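PDB 2O8R: polyphosphate kinase from Porphyromonas gingivalis, which probably catalyses the reversible transfer of the terminal phosphate of ATP to a growing chain of inorganic polyphosphate, with magnesium as cofactor. Local coordinates for residues Y538-M543 with D566-G571. The protein carries 3 engineered substitutions. Sequence-based numbering, arbitrary orientation.
Sequences YMLLKM and DLIVRG
Leu541 and Leu567 lie side by side on one face of a parallel strand pair, CD1 of Leu541 fitting against CD2 of Leu567 at 3.7 Å. Farther along this face, branched Val569 turns CG2 to the CG of Met543, a selenomethionine whose flexible chain bends off beyond that contact. The opposite face mixes oily and polar groups. Leu540, with CG anti to its own N (chi1 -173°), swings its CD1 over the CB of Asp566 at 3.7 Å and approaches CD1 of Ile568, filling the hollow between these two neighbours. The long side chain of Tyr538 slants across to the neighbouring strand, where its OH gives a hydrogen bond to OD2 of Asp566 (2.8 Å), ring and carboxylate standing 81° apart. OD2 also forms a salt bridge with Arg586. Lys542 lays its aliphatic chain across Ile568, then bends at the end, where NZ and the Ile568 carbonyl share a water; this buried NZ also forms a salt bridge with Glu596 and a hydrogen bond with Gln649. Asp566 and Ile568 each bond through N and O to the other backbone, as in regular parallel pairing. Just beyond the strand end comes Arg570, a probable ATP-binding residue near His597. The strands belong to a beta-alpha-beta unit whose helix 549-560 covers Met539 and Leu541, while Leu650 of helix 636-651 packs on the Leu540–Ile568 face; strands 600-603 and 585-589 flank the pair.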
ATOM      1  N   TYR A 538      38.407  19.699  23.166  1.00 53.29           N
ATOM      2  CA  TYR A 538      37.673  18.457  22.922  1.00 53.76           C
ATOM      3  C   TYR A 538      36.439  18.636  22.037  1.00 52.67           C
ATOM      4  O   TYR A 538      35.766  19.678  22.084  1.00 58.47           O
ATOM      5  CB  TYR A 538      37.281  17.810  24.251  1.00 43.49           C
ATOM      6  CG  TYR A 538      36.631  16.470  24.085  1.00 55.89           C
ATOM      7  CD1 TYR A 538      37.364  15.377  23.617  1.00 56.47           C
ATOM      8  CD2 TYR A 538      35.275  16.292  24.376  1.00 48.20           C
ATOM      9  CE1 TYR A 538      36.778  14.142  23.452  1.00 44.48           C
ATOM     10  CE2 TYR A 538      34.674  15.056  24.215  1.00 42.48           C
ATOM     11  CZ  TYR A 538      35.428  13.988  23.749  1.00 54.37           C
ATOM     12  OH  TYR A 538      34.838  12.761  23.600  1.00 53.47           O
HETATM   13  N   MSE A 539      36.155  17.615  21.225  1.00 51.01           N
HETATM   14  CA  MSE A 539      34.960  17.582  20.371  1.00 42.14           C
HETATM   15  C   MSE A 539      34.363  16.202  20.389  1.00 51.83           C
HETATM   16  O   MSE A 539      35.084  15.200  20.323  1.00 64.71           O
HETATM   17  CB  MSE A 539      35.295  17.950  18.930  1.00 32.69           C
HETATM   18  CG  MSE A 539      35.649  19.404  18.759  1.00 53.92           C
HETATM   19 SE   MSE A 539      35.853  19.965  16.920  1.00 84.11          SE
HETATM   20  CE  MSE A 539      37.602  19.278  16.523  1.00 71.25           C
ATOM     21  N   LEU A 540      33.040  16.149  20.481  1.00 59.40           N
ATOM     22  CA  LEU A 540      32.325  14.889  20.386  1.00 52.73           C
ATOM     23  C   LEU A 540      31.303  15.042  19.284  1.00 56.38           C
ATOM     24  O   LEU A 540      30.372  15.832  19.402  1.00 60.27           O
ATOM     25  CB  LEU A 540      31.679  14.537  21.726  1.00 50.18           C
ATOM     26  CG  LEU A 540      31.002  13.178  21.957  1.00 69.74           C
ATOM     27  CD1 LEU A 540      31.522  12.054  21.071  1.00 54.81           C
ATOM     28  CD2 LEU A 540      31.125  12.787  23.411  1.00 59.78           C
ATOM     29  N   LEU A 541      31.501  14.294  18.202  1.00 55.00           N
ATOM     30  CA  LEU A 541      30.732  14.486  16.977  1.00 38.62           C
ATOM     31  C   LEU A 541      30.110  13.175  16.477  1.00 41.13           C
ATOM     32  O   LEU A 541      30.821  12.206  16.212  1.00 46.84           O
ATOM     33  CB  LEU A 541      31.643  15.041  15.900  1.00 43.79           C
ATOM     34  CG  LEU A 541      32.355  16.374  16.041  1.00 49.62           C
ATOM     35  CD1 LEU A 541      33.269  16.496  14.844  1.00 38.40           C
ATOM     36  CD2 LEU A 541      31.357  17.522  16.078  1.00 61.99           C
ATOM     37  N   LYS A 542      28.784  13.146  16.347  1.00 47.78           N
ATOM     38  CA  LYS A 542      28.090  11.948  15.876  1.00 43.25           C
ATOM     39  C   LYS A 542      27.256  12.236  14.645  1.00 48.37           C
ATOM     40  O   LYS A 542      26.424  13.135  14.659  1.00 41.54           O
ATOM     41  CB  LYS A 542      27.188  11.393  16.956  1.00 43.37           C
ATOM     42  CG  LYS A 542      26.314  10.238  16.498  1.00 42.57           C
ATOM     43  CD  LYS A 542      25.384   9.776  17.615  1.00 22.29           C
ATOM     44  CE  LYS A 542      24.516   8.667  17.144  1.00 41.47           C
ATOM     45  NZ  LYS A 542      25.343   7.462  17.142  1.00 41.03           N
HETATM   46  N   MSE A 543      27.485  11.468  13.585  1.00 47.36           N
HETATM   47  CA  MSE A 543      26.681  11.591  12.382  1.00 50.06           C
HETATM   48  C   MSE A 543      26.652  10.320  11.527  1.00 50.45           C
HETATM   49  O   MSE A 543      27.366   9.355  11.790  1.00 48.81           O
HETATM   50  CB  MSE A 543      27.174  12.750  11.561  1.00 45.83           C
HETATM   51  CG  MSE A 543      28.572  12.574  11.036  1.00 69.18           C
HETATM   52 SE   MSE A 543      29.366  14.321  10.722  1.00 72.91          SE
HETATM   53  CE  MSE A 543      27.805  15.460  11.120  1.00 81.40           C
ATOM     54  N   ASP A 566      36.489  12.761  19.260  1.00 56.75           N
ATOM     55  CA  ASP A 566      35.723  11.526  19.131  1.00 52.86           C
ATOM     56  C   ASP A 566      34.649  11.645  18.050  1.00 52.24           C
ATOM     57  O   ASP A 566      33.725  12.454  18.164  1.00 55.52           O
ATOM     58  CB  ASP A 566      35.060  11.169  20.451  1.00 56.30           C
ATOM     59  CG  ASP A 566      35.864  10.195  21.263  1.00 47.74           C
ATOM     60  OD1 ASP A 566      36.271   9.142  20.729  1.00 67.94           O
ATOM     61  OD2 ASP A 566      36.080  10.477  22.456  1.00 69.33           O
ATOM     62  N   LEU A 567      34.787  10.834  17.008  1.00 51.93           N
ATOM     63  CA  LEU A 567      33.805  10.741  15.943  1.00 47.47           C
ATOM     64  C   LEU A 567      33.021   9.464  16.104  1.00 46.22           C
ATOM     65  O   LEU A 567      33.604   8.392  16.224  1.00 48.62           O
ATOM     66  CB  LEU A 567      34.486  10.698  14.579  1.00 53.29           C
ATOM     67  CG  LEU A 567      35.065  12.008  14.047  1.00 73.10           C
ATOM     68  CD1 LEU A 567      35.888  11.748  12.805  1.00 57.61           C
ATOM     69  CD2 LEU A 567      33.954  12.988  13.740  1.00 79.99           C
ATOM     70  N   ILE A 568      31.697   9.577  16.108  1.00 52.88           N
ATOM     71  CA  ILE A 568      30.819   8.414  16.046  1.00 43.54           C
ATOM     72  C   ILE A 568      30.059   8.477  14.711  1.00 48.28           C
ATOM     73  O   ILE A 568      29.054   9.188  14.570  1.00 51.91           O
ATOM     74  CB  ILE A 568      29.879   8.360  17.265  1.00 52.49           C
ATOM     75  CG1 ILE A 568      30.686   8.383  18.567  1.00 26.82           C
ATOM     76  CG2 ILE A 568      29.016   7.122  17.228  1.00 27.67           C
ATOM     77  CD1 ILE A 568      29.836   8.396  19.831  1.00 38.10           C
ATOM     78  N   VAL A 569      30.587   7.765  13.719  1.00 48.94           N
ATOM     79  CA  VAL A 569      30.052   7.776  12.350  1.00 48.39           C
ATOM     80  C   VAL A 569      29.721   6.374  11.861  1.00 53.61           C
ATOM     81  O   VAL A 569      30.618   5.543  11.744  1.00 58.33           O
ATOM     82  CB  VAL A 569      31.055   8.375  11.369  1.00 44.63           C
ATOM     83  CG1 VAL A 569      30.513   8.301   9.944  1.00 48.35           C
ATOM     84  CG2 VAL A 569      31.335   9.801  11.743  1.00 37.08           C
ATOM     85  N   ARG A 570      28.450   6.098  11.569  1.00 57.54           N
ATOM     86  CA  ARG A 570      28.090   4.727  11.207  1.00 68.46           C
ATOM     87  C   ARG A 570      28.327   4.407   9.741  1.00 61.32           C
ATOM     88  O   ARG A 570      28.752   3.303   9.406  1.00 66.00           O
ATOM     89  CB  ARG A 570      26.677   4.334  11.662  1.00 72.31           C
ATOM     90  CG  ARG A 570      25.579   5.163  11.107  1.00 65.46           C
ATOM     91  CD  ARG A 570      24.257   4.424  11.073  1.00 39.87           C
ATOM     92  NE  ARG A 570      23.476   4.990   9.974  1.00 54.57           N
ATOM     93  CZ  ARG A 570      23.072   4.316   8.905  1.00 48.16           C
ATOM     94  NH1 ARG A 570      23.302   3.013   8.805  1.00 42.44           N
ATOM     95  NH2 ARG A 570      22.406   4.942   7.951  1.00 53.62           N
ATOM     96  N   GLY A 571      28.081   5.373   8.868  1.00 52.31           N
ATOM     97  CA  GLY A 571      28.198   5.121   7.432  1.00 50.38           C
ATOM     98  C   GLY A 571      29.536   5.513   6.853  1.00 43.96           C
ATOM     99  O   GLY A 571      30.589   5.063   7.309  1.00 39.55           O
TER
HETATM  100  O   HOH W   1      26.663   7.733  14.678  1.00 39.65           O